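Local coordinates for organic hydroperoxide resistance protein OhrB (Bacillus subtilis, PDB 2BJO) that helps the bacterium resist organic hydroperoxides as a stress-response protein of the OsmC/Ohr family, at residues R105-A108 against Q109-V112. The protein carries 3 engineered substitutions. Numbering follows the deposited sequence.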
ATOM      1  N   ARG A 105      25.887 -11.001  -8.126  1.00 19.07           N
ATOM      2  CA  ARG A 105      24.658 -11.091  -8.892  1.00 21.06           C
ATOM      3  C   ARG A 105      23.903 -12.416  -8.751  1.00 18.03           C
ATOM      4  O   ARG A 105      22.678 -12.379  -8.577  1.00 18.10           O
ATOM      5  CB  ARG A 105      24.928 -10.778 -10.366  1.00 21.59           C
ATOM      6  CG  ARG A 105      23.638 -10.423 -11.075  1.00 24.60           C
ATOM      7  CD  ARG A 105      23.773 -10.683 -12.548  1.00 26.16           C
ATOM      8  NE  ARG A 105      22.431 -10.918 -13.062  1.00 28.19           N
ATOM      9  CZ  ARG A 105      21.661  -9.986 -13.587  1.00 28.96           C
ATOM     10  NH1 ARG A 105      22.102  -8.731 -13.666  1.00 32.85           N
ATOM     11  NH2 ARG A 105      20.458 -10.342 -14.025  1.00 29.36           N
ATOM     12  N   GLU A 106      24.598 -13.547  -8.827  1.00 19.10           N
ATOM     13  CA  GLU A 106      23.981 -14.856  -8.639  1.00 21.51           C
ATOM     14  C   GLU A 106      23.260 -14.865  -7.300  1.00 17.81           C
ATOM     15  O   GLU A 106      22.159 -15.357  -7.179  1.00 18.67           O
ATOM     16  CB  GLU A 106      24.890 -16.076  -8.419  1.00 23.76           C
ATOM     17  CG  GLU A 106      26.188 -16.244  -9.108  1.00 27.32           C
ATOM     18  CD  GLU A 106      27.338 -15.388  -8.644  1.00 26.61           C
ATOM     19  OE1 GLU A 106      28.367 -15.958  -8.207  1.00 26.80           O
ATOM     20  OE2 GLU A 106      27.155 -14.165  -8.805  1.00 26.45           O
ATOM     21  N   LYS A 107      23.917 -14.346  -6.276  1.00 19.72           N
ATOM     22  CA  LYS A 107      23.306 -14.312  -4.945  1.00 19.77           C
ATOM     23  C   LYS A 107      22.133 -13.351  -4.895  1.00 20.44           C
ATOM     24  O   LYS A 107      21.094 -13.666  -4.292  1.00 18.22           O
ATOM     25  CB  LYS A 107      24.386 -14.010  -3.890  1.00 19.86           C
ATOM     26  CG  LYS A 107      23.888 -13.706  -2.505  1.00 20.66           C
ATOM     27  CD  LYS A 107      23.296 -14.810  -1.633  1.00 24.30           C
ATOM     28  CE  LYS A 107      22.920 -16.169  -2.156  1.00 25.42           C
ATOM     29  NZ  LYS A 107      24.000 -17.177  -1.971  1.00 22.48           N
ATOM     30  N   ALA A 108      22.328 -12.184  -5.512  1.00 21.99           N
ATOM     31  CA  ALA A 108      21.247 -11.188  -5.619  1.00 22.91           C
ATOM     32  C   ALA A 108      19.979 -11.815  -6.241  1.00 23.00           C
ATOM     33  O   ALA A 108      18.882 -11.668  -5.673  1.00 25.19           O
ATOM     34  CB  ALA A 108      21.703  -9.920  -6.366  1.00 20.05           C
ATOM     35  N   GLN A 109      20.143 -12.507  -7.369  1.00 25.31           N
ATOM     36  CA  GLN A 109      19.031 -13.196  -8.032  1.00 25.56           C
ATOM     37  C   GLN A 109      18.311 -14.141  -7.067  1.00 25.46           C
ATOM     38  O   GLN A 109      17.078 -14.122  -6.960  1.00 25.60           O
ATOM     39  CB  GLN A 109      19.476 -13.997  -9.259  1.00 27.99           C
ATOM     40  CG  GLN A 109      18.281 -14.528 -10.078  1.00 30.17           C
ATOM     41  CD  GLN A 109      17.491 -13.355 -10.656  1.00 32.23           C
ATOM     42  OE1 GLN A 109      16.401 -12.999 -10.194  1.00 33.38           O
ATOM     43  NE2 GLN A 109      18.084 -12.717 -11.655  1.00 31.60           N
ATOM     44  N   GLU A 110      19.095 -14.948  -6.364  1.00 22.94           N
ATOM     45  CA  GLU A 110      18.520 -15.908  -5.426  1.00 25.13           C
ATOM     46  C   GLU A 110      17.729 -15.230  -4.319  1.00 21.98           C
ATOM     47  O   GLU A 110      16.612 -15.656  -4.037  1.00 18.71           O
ATOM     48  CB  GLU A 110      19.626 -16.785  -4.828  1.00 26.26           C
ATOM     49  CG  GLU A 110      19.192 -17.842  -3.814  1.00 27.06           C
ATOM     50  CD  GLU A 110      20.366 -18.304  -2.976  1.00 29.74           C
ATOM     51  OE1 GLU A 110      20.170 -18.562  -1.768  1.00 33.96           O
ATOM     52  OE2 GLU A 110      21.483 -18.392  -3.530  1.00 30.16           O
ATOM     53  N   LEU A 111      18.297 -14.193  -3.705  1.00 22.90           N
ATOM     54  CA  LEU A 111      17.629 -13.488  -2.598  1.00 24.27           C
ATOM     55  C   LEU A 111      16.399 -12.644  -2.944  1.00 24.05           C
ATOM     56  O   LEU A 111      15.504 -12.459  -2.137  1.00 21.64           O
ATOM     57  CB  LEU A 111      18.626 -12.604  -1.842  1.00 22.60           C
ATOM     58  CG  LEU A 111      19.762 -13.442  -1.235  1.00 23.86           C
ATOM     59  CD1 LEU A 111      20.640 -12.418  -0.583  1.00 24.69           C
ATOM     60  CD2 LEU A 111      19.386 -14.533  -0.250  1.00 25.88           C
ATOM     61  N   VAL A 112      16.389 -12.119  -4.163  1.00 25.18           N
ATOM     62  CA  VAL A 112      15.247 -11.435  -4.730  1.00 24.99           C
ATOM     63  C   VAL A 112      14.072 -12.416  -4.848  1.00 25.29           C
ATOM     64  O   VAL A 112      12.946 -12.116  -4.440  1.00 23.98           O
ATOM     65  CB  VAL A 112      15.667 -10.758  -6.052  1.00 25.64           C
ATOM     66  CG1 VAL A 112      14.481 -10.334  -6.934  1.00 28.09           C
ATOM     67  CG2 VAL A 112      16.496  -9.522  -5.760  1.00 26.74           C
TER
HETATM   68  O   HOH W   1      22.459 -18.406  -6.240  1.00 47.79           O
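Residues 105-112 form the opening turns of the helix 105-118, where the amide nitrogens of Gln109, Glu110, Leu111 and Val112 bond in i to i+4 fashion to the carbonyl oxygens of Arg105, Glu106, Lys107 and Ala108. Three of these bonds span 2.8 to 2.9 Å; that from Glu110 N to Glu106 O is longer at 3.2 Å. The stretch illustrates how an amphipathic helix divides its work. On the polar flank, Lys107 and Glu110 make an i to i+3 salt bridge, with Lys107 NZ 3.2 Å from Glu110 OE2. Lys107 leaves the backbone with CG anti to N and then bends at chi2, chi3 and chi4, curling across the nearly extended glutamate; chi3 is almost eclipsed (-12°) and CE lies even nearer the carboxylate than NZ, so the exact placement of its end is doubtful. A water donates to Glu110 OE2 at 2.9 Å and also to the carbonyl oxygen of Glu106, tying the carboxylate to a backbone acceptor that already receives the Glu110 amide. Glu110 OE1 accepts a hydrogen bond from Gln67 NE2, and Lys107 NZ makes a weak one to Gln67 OE1. The curled lysine also has an apolar role: Lys107 CD lies 3.7 Å from Leu111 CD1, so the methylenes bridge the charged flank and the buried leucine. Arg105 and Gln109 run side by side in the same direction, their guanidinium and amide planes 58° apart; Arg105 NH2 and Gln109 NE2, 4.1 Å apart, are both N-H groups and make no hydrogen bond to each other. Ala108, Leu111 and Val112 supply the buried face. Leu111 packs against Leu60, Val63 and Ala64 of the helix 44-65, which Val112 also meets at Leu60, while Ala108 and Val112 touch Leu135 and Leu133, respectively, seating the helix start between that long helix and the C-terminal strand 132-135.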